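Local coordinates for protein autoinducer 2 sensor kinase/phosphatase LuxQ (Vibrio cholerae, PDB 3C38) that senses autoinducer 2 through its periplasmic domain, which binds the LuxP-autoinducer complex, and switches between kinase and phosphatase activity in quorum sensing, at residues I86-D90 / N91-D95; Y102-Q106 / Q107-K111; L182-T186 / T187-S191. All blocks are in the same frame, centred on the assembly; numbering follows the deposited sequence.

Contact 1 (I86-D90 / N91-D95)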
ATOM      1  N   ILE A  86       6.243  14.743  -1.893  1.00 48.71           N
ATOM      2  CA  ILE A  86       6.840  15.130  -3.167  1.00 50.89           C
ATOM      3  C   ILE A  86       8.346  15.314  -3.047  1.00 51.74           C
ATOM      4  O   ILE A  86       8.827  16.019  -2.161  1.00 52.00           O
ATOM      5  CB  ILE A  86       6.202  16.435  -3.690  1.00 51.59           C
ATOM      6  CG1 ILE A  86       4.704  16.224  -3.905  1.00 51.51           C
ATOM      7  CG2 ILE A  86       6.850  16.854  -4.999  1.00 53.60           C
ATOM      8  CD1 ILE A  86       3.965  17.478  -4.306  1.00 51.44           C
ATOM      9  N   SER A  87       9.079  14.665  -3.945  1.00 52.95           N
ATOM     10  CA  SER A  87      10.531  14.738  -3.954  1.00 53.40           C
ATOM     11  C   SER A  87      11.096  15.500  -5.153  1.00 54.12           C
ATOM     12  O   SER A  87      10.463  15.628  -6.198  1.00 54.32           O
ATOM     13  CB  SER A  87      11.138  13.330  -3.946  1.00 54.08           C
ATOM     14  OG  SER A  87      11.944  13.094  -5.103  1.00 51.51           O
ATOM     15  N   SER A  88      12.306  16.004  -4.968  1.00 54.60           N
ATOM     16  CA  SER A  88      13.043  16.720  -5.991  1.00 54.73           C
ATOM     17  C   SER A  88      14.463  16.362  -5.589  1.00 53.81           C
ATOM     18  O   SER A  88      15.090  17.060  -4.792  1.00 51.46           O
ATOM     19  CB  SER A  88      12.807  18.225  -5.884  1.00 55.27           C
ATOM     20  OG  SER A  88      13.228  18.865  -7.079  1.00 56.19           O
ATOM     21  N   HIS A  89      14.948  15.252  -6.135  1.00 53.80           N
ATOM     22  CA  HIS A  89      16.261  14.726  -5.793  1.00 56.77           C
ATOM     23  C   HIS A  89      16.120  14.302  -4.329  1.00 57.32           C
ATOM     24  O   HIS A  89      15.000  14.189  -3.824  1.00 57.49           O
ATOM     25  CB  HIS A  89      17.351  15.786  -5.972  1.00 56.47           C
ATOM     26  CG  HIS A  89      17.317  16.451  -7.309  1.00 57.07           C
ATOM     27  ND1 HIS A  89      17.210  15.742  -8.487  1.00 58.22           N
ATOM     28  CD2 HIS A  89      17.335  17.759  -7.659  1.00 57.01           C
ATOM     29  CE1 HIS A  89      17.160  16.585  -9.503  1.00 58.29           C
ATOM     30  NE2 HIS A  89      17.234  17.817  -9.028  1.00 57.14           N
ATOM     31  N   ASP A  90      17.229  14.068  -3.642  1.00 58.39           N
ATOM     32  CA  ASP A  90      17.158  13.637  -2.252  1.00 59.00           C
ATOM     33  C   ASP A  90      16.464  14.645  -1.342  1.00 59.38           C
ATOM     34  O   ASP A  90      16.459  14.486  -0.121  1.00 59.73           O
ATOM     35  CB  ASP A  90      18.558  13.347  -1.718  1.00 59.92           C
ATOM     36  CG  ASP A  90      19.342  12.421  -2.620  1.00 63.73           C
ATOM     37  OD1 ASP A  90      18.849  11.308  -2.916  1.00 66.32           O
ATOM     38  OD2 ASP A  90      20.458  12.805  -3.033  1.00 65.53           O
ATOM     39  N   ASN A  91      15.877  15.680  -1.926  1.00 58.80           N
ATOM     40  CA  ASN A  91      15.196  16.690  -1.130  1.00 59.98           C
ATOM     41  C   ASN A  91      13.708  16.335  -1.032  1.00 61.02           C
ATOM     42  O   ASN A  91      13.176  15.606  -1.879  1.00 60.90           O
ATOM     43  CB  ASN A  91      15.393  18.075  -1.774  1.00 61.00           C
ATOM     44  CG  ASN A  91      15.117  19.231  -0.807  1.00 62.33           C
ATOM     45  OD1 ASN A  91      15.245  19.082   0.407  1.00 64.32           O
ATOM     46  ND2 ASN A  91      14.763  20.391  -1.352  1.00 61.32           N
ATOM     47  N   ILE A  92      13.049  16.827   0.013  1.00 59.75           N
ATOM     48  CA  ILE A  92      11.626  16.578   0.206  1.00 59.70           C
ATOM     49  C   ILE A  92      10.968  17.949   0.306  1.00 61.03           C
ATOM     50  O   ILE A  92      11.077  18.632   1.328  1.00 60.83           O
ATOM     51  CB  ILE A  92      11.342  15.777   1.507  1.00 58.46           C
ATOM     52  CG1 ILE A  92      12.113  14.455   1.501  1.00 57.18           C
ATOM     53  CG2 ILE A  92       9.856  15.478   1.619  1.00 57.68           C
ATOM     54  CD1 ILE A  92      11.632  13.461   0.479  1.00 56.07           C
ATOM     55  N   LEU A  93      10.300  18.352  -0.768  1.00 61.38           N
ATOM     56  CA  LEU A  93       9.643  19.647  -0.821  1.00 62.00           C
ATOM     57  C   LEU A  93       8.368  19.638  -0.002  1.00 62.91           C
ATOM     58  O   LEU A  93       8.016  20.643   0.621  1.00 64.03           O
ATOM     59  CB  LEU A  93       9.309  20.016  -2.272  1.00 62.12           C
ATOM     60  CG  LEU A  93      10.452  20.078  -3.290  1.00 61.88           C
ATOM     61  CD1 LEU A  93       9.889  20.371  -4.675  1.00 61.92           C
ATOM     62  CD2 LEU A  93      11.452  21.143  -2.880  1.00 61.88           C
ATOM     63  N   TRP A  94       7.675  18.502  -0.004  1.00 62.86           N
ATOM     64  CA  TRP A  94       6.427  18.385   0.734  1.00 62.19           C
ATOM     65  C   TRP A  94       6.197  16.978   1.295  1.00 62.01           C
ATOM     66  O   TRP A  94       6.758  15.994   0.806  1.00 61.14           O
ATOM     67  CB  TRP A  94       5.263  18.782  -0.172  1.00 62.30           C
ATOM     68  CG  TRP A  94       3.936  18.776   0.510  1.00 63.58           C
ATOM     69  CD1 TRP A  94       3.426  19.744   1.325  1.00 63.19           C
ATOM     70  CD2 TRP A  94       2.939  17.750   0.430  1.00 63.69           C
ATOM     71  NE1 TRP A  94       2.165  19.387   1.753  1.00 63.55           N
ATOM     72  CE2 TRP A  94       1.844  18.168   1.217  1.00 64.40           C
ATOM     73  CE3 TRP A  94       2.867  16.519  -0.234  1.00 63.61           C
ATOM     74  CZ2 TRP A  94       0.687  17.394   1.361  1.00 64.61           C
ATOM     75  CZ3 TRP A  94       1.719  15.750  -0.091  1.00 62.79           C
ATOM     76  CH2 TRP A  94       0.644  16.192   0.699  1.00 64.17           C
ATOM     77  N   ASP A  95       5.353  16.908   2.323  1.00 60.54           N
ATOM     78  CA  ASP A  95       5.013  15.667   3.006  1.00 58.50           C
ATOM     79  C   ASP A  95       3.637  15.873   3.635  1.00 56.70           C
ATOM     80  O   ASP A  95       3.441  16.831   4.389  1.00 56.82           O
ATOM     81  CB  ASP A  95       6.059  15.395   4.090  1.00 61.35           C
ATOM     82  CG  ASP A  95       5.645  14.306   5.057  1.00 63.43           C
ATOM     83  OD1 ASP A  95       6.317  14.167   6.097  1.00 65.76           O
ATOM     84  OD2 ASP A  95       4.660  13.587   4.789  1.00 66.59           O
TER

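Contact 2 (Y102-Q106 / Q107-K111)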
ATOM      1  N   TYR A 102       2.633   6.845  11.370  1.00 42.84           N
ATOM      2  CA  TYR A 102       3.077   5.469  11.236  1.00 41.53           C
ATOM      3  C   TYR A 102       4.429   5.239  11.893  1.00 41.02           C
ATOM      4  O   TYR A 102       4.993   4.157  11.800  1.00 40.69           O
ATOM      5  CB  TYR A 102       3.133   5.063   9.764  1.00 39.51           C
ATOM      6  CG  TYR A 102       1.779   4.985   9.112  1.00 37.24           C
ATOM      7  CD1 TYR A 102       1.297   6.035   8.328  1.00 35.97           C
ATOM      8  CD2 TYR A 102       0.971   3.862   9.285  1.00 37.23           C
ATOM      9  CE1 TYR A 102       0.052   5.971   7.731  1.00 34.06           C
ATOM     10  CE2 TYR A 102      -0.286   3.781   8.693  1.00 34.93           C
ATOM     11  CZ  TYR A 102      -0.740   4.837   7.914  1.00 35.14           C
ATOM     12  OH  TYR A 102      -1.972   4.754   7.311  1.00 33.29           O
ATOM     13  N   GLY A 103       4.944   6.263  12.562  1.00 42.35           N
ATOM     14  CA  GLY A 103       6.225   6.132  13.229  1.00 44.08           C
ATOM     15  C   GLY A 103       7.383   6.100  12.255  1.00 45.95           C
ATOM     16  O   GLY A 103       8.459   5.588  12.574  1.00 45.34           O
ATOM     17  N   ILE A 104       7.150   6.630  11.057  1.00 47.07           N
ATOM     18  CA  ILE A 104       8.175   6.693  10.028  1.00 48.83           C
ATOM     19  C   ILE A 104       8.909   8.019  10.211  1.00 50.87           C
ATOM     20  O   ILE A 104       8.284   9.081  10.233  1.00 52.12           O
ATOM     21  CB  ILE A 104       7.560   6.653   8.616  1.00 48.17           C
ATOM     22  CG1 ILE A 104       6.723   5.383   8.446  1.00 47.82           C
ATOM     23  CG2 ILE A 104       8.661   6.691   7.582  1.00 45.61           C
ATOM     24  CD1 ILE A 104       6.048   5.258   7.094  1.00 47.91           C
ATOM     25  N   ALA A 105      10.228   7.954  10.356  1.00 52.13           N
ATOM     26  CA  ALA A 105      11.028   9.157  10.555  1.00 53.40           C
ATOM     27  C   ALA A 105      11.310   9.853   9.238  1.00 53.75           C
ATOM     28  O   ALA A 105      11.662   9.217   8.248  1.00 53.83           O
ATOM     29  CB  ALA A 105      12.332   8.803  11.242  1.00 52.74           C
ATOM     30  N   GLN A 106      11.165  11.170   9.239  1.00 55.35           N
ATOM     31  CA  GLN A 106      11.396  11.974   8.047  1.00 56.66           C
ATOM     32  C   GLN A 106      12.640  11.523   7.261  1.00 56.09           C
ATOM     33  O   GLN A 106      12.651  11.557   6.031  1.00 56.65           O
ATOM     34  CB  GLN A 106      11.536  13.441   8.454  1.00 58.89           C
ATOM     35  CG  GLN A 106      11.208  14.450   7.360  1.00 62.94           C
ATOM     36  CD  GLN A 106       9.744  14.414   6.942  1.00 64.27           C
ATOM     37  OE1 GLN A 106       8.849  14.266   7.776  1.00 66.33           O
ATOM     38  NE2 GLN A 106       9.495  14.567   5.648  1.00 65.80           N
ATOM     39  N   GLN A 107      13.674  11.082   7.969  1.00 54.69           N
ATOM     40  CA  GLN A 107      14.912  10.654   7.323  1.00 54.93           C
ATOM     41  C   GLN A 107      14.778   9.328   6.590  1.00 53.51           C
ATOM     42  O   GLN A 107      15.451   9.099   5.586  1.00 53.73           O
ATOM     43  CB  GLN A 107      16.040  10.545   8.349  1.00 57.42           C
ATOM     44  CG  GLN A 107      16.026  11.640   9.399  1.00 61.97           C
ATOM     45  CD  GLN A 107      14.939  11.427  10.444  1.00 64.41           C
ATOM     46  OE1 GLN A 107      14.968  10.445  11.197  1.00 66.13           O
ATOM     47  NE2 GLN A 107      13.973  12.345  10.493  1.00 64.21           N
ATOM     48  N   GLU A 108      13.928   8.442   7.100  1.00 51.97           N
ATOM     49  CA  GLU A 108      13.716   7.150   6.452  1.00 49.65           C
ATOM     50  C   GLU A 108      12.962   7.384   5.147  1.00 47.70           C
ATOM     51  O   GLU A 108      13.132   6.655   4.170  1.00 45.23           O
ATOM     52  CB  GLU A 108      12.912   6.218   7.363  1.00 52.05           C
ATOM     53  CG  GLU A 108      13.681   5.710   8.579  1.00 54.29           C
ATOM     54  CD  GLU A 108      15.000   5.060   8.206  1.00 54.95           C
ATOM     55  OE1 GLU A 108      15.033   4.308   7.209  1.00 56.58           O
ATOM     56  OE2 GLU A 108      16.004   5.293   8.914  1.00 58.05           O
ATOM     57  N   LEU A 109      12.129   8.420   5.147  1.00 45.81           N
ATOM     58  CA  LEU A 109      11.352   8.781   3.978  1.00 44.69           C
ATOM     59  C   LEU A 109      12.326   9.161   2.858  1.00 44.61           C
ATOM     60  O   LEU A 109      12.103   8.842   1.693  1.00 44.62           O
ATOM     61  CB  LEU A 109      10.434   9.955   4.325  1.00 43.98           C
ATOM     62  CG  LEU A 109       9.033   9.952   3.720  1.00 43.17           C
ATOM     63  CD1 LEU A 109       8.314   8.675   4.112  1.00 44.25           C
ATOM     64  CD2 LEU A 109       8.263  11.162   4.205  1.00 43.13           C
ATOM     65  N   ASN A 110      13.419   9.829   3.229  1.00 45.47           N
ATOM     66  CA  ASN A 110      14.442  10.249   2.271  1.00 45.34           C
ATOM     67  C   ASN A 110      15.110   9.048   1.641  1.00 43.58           C
ATOM     68  O   ASN A 110      15.455   9.055   0.458  1.00 43.62           O
ATOM     69  CB  ASN A 110      15.512  11.098   2.964  1.00 46.48           C
ATOM     70  CG  ASN A 110      15.187  12.570   2.951  1.00 47.20           C
ATOM     71  OD1 ASN A 110      15.317  13.232   1.925  1.00 47.28           O
ATOM     72  ND2 ASN A 110      14.750  13.093   4.093  1.00 47.92           N
ATOM     73  N   LYS A 111      15.298   8.012   2.445  1.00 43.63           N
ATOM     74  CA  LYS A 111      15.930   6.789   1.977  1.00 43.60           C
ATOM     75  C   LYS A 111      15.049   6.051   0.967  1.00 43.98           C
ATOM     76  O   LYS A 111      15.550   5.328   0.094  1.00 43.59           O
ATOM     77  CB  LYS A 111      16.228   5.896   3.176  1.00 45.38           C
ATOM     78  CG  LYS A 111      16.951   6.626   4.315  1.00 45.72           C
ATOM     79  CD  LYS A 111      17.436   5.635   5.374  1.00 47.75           C
ATOM     80  CE  LYS A 111      18.429   6.259   6.341  1.00 48.56           C
ATOM     81  NZ  LYS A 111      19.035   5.215   7.220  1.00 51.52           N
TER

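Contact 3 (L182-T186 / T187-S191)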
ATOM      1  N   LEU A 182      -2.680 -11.502   6.497  1.00 28.13           N
ATOM      2  CA  LEU A 182      -1.601 -11.059   5.632  1.00 29.00           C
ATOM      3  C   LEU A 182      -0.348 -11.149   6.483  1.00 29.32           C
ATOM      4  O   LEU A 182      -0.269 -10.560   7.560  1.00 27.75           O
ATOM      5  CB  LEU A 182      -1.823  -9.620   5.149  1.00 29.99           C
ATOM      6  CG  LEU A 182      -0.686  -9.007   4.313  1.00 29.39           C
ATOM      7  CD1 LEU A 182      -0.425  -9.873   3.087  1.00 29.33           C
ATOM      8  CD2 LEU A 182      -1.055  -7.590   3.887  1.00 29.02           C
ATOM      9  N   ALA A 183       0.632 -11.900   6.002  1.00 31.88           N
ATOM     10  CA  ALA A 183       1.853 -12.068   6.769  1.00 34.39           C
ATOM     11  C   ALA A 183       3.119 -12.064   5.933  1.00 35.46           C
ATOM     12  O   ALA A 183       3.077 -12.185   4.710  1.00 34.51           O
ATOM     13  CB  ALA A 183       1.776 -13.367   7.566  1.00 33.30           C
ATOM     14  N   VAL A 184       4.237 -11.922   6.636  1.00 37.23           N
ATOM     15  CA  VAL A 184       5.569 -11.944   6.053  1.00 40.78           C
ATOM     16  C   VAL A 184       6.273 -13.068   6.798  1.00 41.88           C
ATOM     17  O   VAL A 184       6.642 -12.910   7.961  1.00 40.49           O
ATOM     18  CB  VAL A 184       6.340 -10.619   6.304  1.00 40.97           C
ATOM     19  CG1 VAL A 184       7.766 -10.748   5.785  1.00 41.82           C
ATOM     20  CG2 VAL A 184       5.633  -9.453   5.626  1.00 39.13           C
ATOM     21  N   ASP A 185       6.433 -14.207   6.137  1.00 47.18           N
ATOM     22  CA  ASP A 185       7.080 -15.369   6.740  1.00 51.59           C
ATOM     23  C   ASP A 185       6.165 -15.963   7.817  1.00 53.17           C
ATOM     24  O   ASP A 185       5.196 -16.664   7.518  1.00 53.42           O
ATOM     25  CB  ASP A 185       8.431 -14.959   7.344  1.00 55.08           C
ATOM     26  CG  ASP A 185       9.208 -16.135   7.920  1.00 59.76           C
ATOM     27  OD1 ASP A 185       8.852 -17.302   7.639  1.00 61.83           O
ATOM     28  OD2 ASP A 185      10.192 -15.889   8.651  1.00 61.33           O
ATOM     29  N   THR A 186       6.458 -15.672   9.073  1.00 54.00           N
ATOM     30  CA  THR A 186       5.641 -16.198  10.153  1.00 54.06           C
ATOM     31  C   THR A 186       5.007 -15.055  10.931  1.00 52.69           C
ATOM     32  O   THR A 186       4.159 -15.271  11.796  1.00 54.44           O
ATOM     33  CB  THR A 186       6.503 -17.095  11.076  1.00 55.09           C
ATOM     34  OG1 THR A 186       6.068 -18.452  10.930  1.00 57.96           O
ATOM     35  CG2 THR A 186       6.423 -16.659  12.548  1.00 55.03           C
ATOM     36  N   THR A 187       5.406 -13.835  10.588  1.00 48.49           N
ATOM     37  CA  THR A 187       4.905 -12.647  11.252  1.00 45.22           C
ATOM     38  C   THR A 187       3.708 -12.022  10.542  1.00 43.07           C
ATOM     39  O   THR A 187       3.781 -11.637   9.372  1.00 43.24           O
ATOM     40  CB  THR A 187       6.013 -11.608  11.368  1.00 44.92           C
ATOM     41  OG1 THR A 187       7.159 -12.219  11.970  1.00 46.10           O
ATOM     42  CG2 THR A 187       5.558 -10.440  12.221  1.00 44.47           C
ATOM     43  N   PRO A 188       2.583 -11.914  11.249  1.00 40.71           N
ATOM     44  CA  PRO A 188       1.367 -11.333  10.677  1.00 38.53           C
ATOM     45  C   PRO A 188       1.436  -9.808  10.578  1.00 34.63           C
ATOM     46  O   PRO A 188       1.886  -9.142  11.512  1.00 33.35           O
ATOM     47  CB  PRO A 188       0.274 -11.774  11.655  1.00 37.53           C
ATOM     48  CG  PRO A 188       0.875 -12.957  12.357  1.00 40.96           C
ATOM     49  CD  PRO A 188       2.293 -12.546  12.545  1.00 40.09           C
ATOM     50  N   LEU A 189       0.992  -9.264   9.447  1.00 32.33           N
ATOM     51  CA  LEU A 189       0.947  -7.817   9.274  1.00 29.89           C
ATOM     52  C   LEU A 189      -0.442  -7.344   9.704  1.00 28.14           C
ATOM     53  O   LEU A 189      -0.587  -6.401  10.471  1.00 28.18           O
ATOM     54  CB  LEU A 189       1.208  -7.437   7.819  1.00 29.85           C
ATOM     55  CG  LEU A 189       2.633  -7.723   7.355  1.00 30.36           C
ATOM     56  CD1 LEU A 189       2.840  -7.145   5.955  1.00 29.88           C
ATOM     57  CD2 LEU A 189       3.624  -7.092   8.346  1.00 31.19           C
ATOM     58  N   VAL A 190      -1.470  -8.020   9.216  1.00 29.43           N
ATOM     59  CA  VAL A 190      -2.839  -7.668   9.580  1.00 28.57           C
ATOM     60  C   VAL A 190      -3.694  -8.916   9.412  1.00 28.61           C
ATOM     61  O   VAL A 190      -3.364  -9.799   8.615  1.00 28.52           O
ATOM     62  CB  VAL A 190      -3.394  -6.491   8.711  1.00 28.52           C
ATOM     63  CG1 VAL A 190      -3.491  -6.893   7.255  1.00 25.55           C
ATOM     64  CG2 VAL A 190      -4.753  -6.051   9.247  1.00 31.66           C
ATOM     65  N   SER A 191      -4.779  -8.988  10.179  1.00 27.26           N
ATOM     66  CA  SER A 191      -5.680 -10.136  10.173  1.00 27.64           C
ATOM     67  C   SER A 191      -7.132  -9.703  10.296  1.00 29.96           C
ATOM     68  O   SER A 191      -7.424  -8.646  10.872  1.00 28.28           O
ATOM     69  CB  SER A 191      -5.330 -11.047  11.353  1.00 30.08           C
ATOM     70  OG  SER A 191      -6.368 -11.960  11.655  1.00 29.45           O
TER
HETATM   71  O   HOH W   1       8.516 -14.634  10.688  1.00104.87           O

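Contact 1 (I86-D90 / N91-D95)
Asn91 faces Ser88 across the mouth of a tight hairpin, and its carbonyl takes the N-H of Ser88 (Ser88 N to Asn91 O 3.2 Å). The same oxygen receives a CA-H...O contact from Ser87. Ile92 sits beside Ser87 as a non-hydrogen-bonded pair, and both side chains lie on the face covered by helix 106-115, where they meet Ile113. At Leu93 the antiparallel register slips by one residue: Leu93 and Trp94 both stand opposite Ile86, a classic beta bulge in 83-88/91-95, the edge hairpin of the five-stranded antiparallel sheet, which a type II' turn from Ser88 to Asn91 closes. The Leu93 side chain reaches across to the first strand, CD1 lying 3.8 Å from Ser88 CB. The Leu93 and Trp94 N-H groups both point at the Ile86 carbonyl in weak bonds, Leu93 N at 3.1 Å and Trp94 N at 3.5 Å from Ile86 O. Trp94 also accepts, with Ile86 N to Trp94 O at 3.0 Å. Its ring leaves the strand with CG anti to the backbone N (chi1 -177°), which brings CE3 obliquely to 4.1 Å from Ile86 CG1. Beyond the hairpin this indole stacks with Phe69, and its NE1 is hydrogen-bonded to Asp66.

Contact 2 (Y102-Q106 / Q107-K111)
Ile104 lays its CG2 methyl against Leu109, 4.0 Å from CD1, the two side chains crossing at about a right angle where the chain enters helix 106-115. Ala105 holds the N-cap position; its side chain offers no polar group to cap with, and its carbonyl takes two N-H groups of the first turn, Glu108 N at 2.7 Å and Leu109 N at 3.2 Å from Ala105 O. Ile104 and Leu109 together make the buried side of this helix start. Leu83 and Phe85 of strand 83-88 lie beneath them, so the apolar pair seats the helix on the five-stranded sheet, one of the two in the periplasmic domain. On the exposed side the Gln107 chain bends at chi2 (76°) and folds back over the N-cap, its end lying beside the methyl of Ala105. Glu108 turns away and forms a long salt bridge one helical turn on, with Lys111 NZ 3.5 Å from Glu108 OE2. The Gln106 carbonyl is approached by both the backbone and the side chain of Asn110, each bond weak, and Asn110 ND2 lies 3.2 Å from Gln106 O.

Contact 3 (L182-T186 / T187-S191)
Val184 and Leu189 supply the main bump and hollow of 179-184/187-191, the edge hairpin of the four-stranded sheet, whose strand 228-239 flanks strand 179-184 on its other side. The CG2 methyl of Val184 enters the fork of the Leu189 isobutyl group, 3.6 Å from CD1 and within 4.1 Å of CD2. Leu189 CG stands anti to the carbonyl carbon (chi1 -68°), which swings the branch over the first strand; His135 touches both side chains. Val190 puts CG1 between its own N and carbonyl carbon (chi1 64°), where it rests against Leu182 CB at 3.8 Å. On the other face Ala183 is small enough for Pro188 to come close, Ala183 CB to Pro188 CA being 3.7 Å, and Leu201 and Val205 cover the proline ring. A type II' turn from Val184 to Thr187 joins the strands, with a water bonded to Thr186 N and Thr187 OG1. Two residues, Leu189 and Val190, share Leu182 as partner, a classic bulge. The Leu182 carbonyl accepts two N-H groups, Leu189 N at 2.6 Å and Val190 N at 3.3 Å from Leu182 O. Both bonds are fairly straight at about 160°, which implies that the extra residue is absorbed without losing a backbone bond.

How the contacts relate
Contacts 1 and 2 are neighbours, their centres 12 Å apart, and they touch where helix 106-115 packs on the hairpin: Asn110 lies against Ile92, with Ile92 CG1 to Asn110 OD1 at 3.5 Å, and Leu109 sits beside Asp95. Contact 3 belongs to the other sheet, the four-stranded one. Its centre is about 31 Å from that of contact 1, on the opposite side of the chain's centre, and about 22 Å from that of contact 2, with no touch to either. Contacts 1 and 3 nevertheless repeat one scheme, a type II' hairpin with a classic bulge at an outermost strand, once in each sheet of the periplasmic domain.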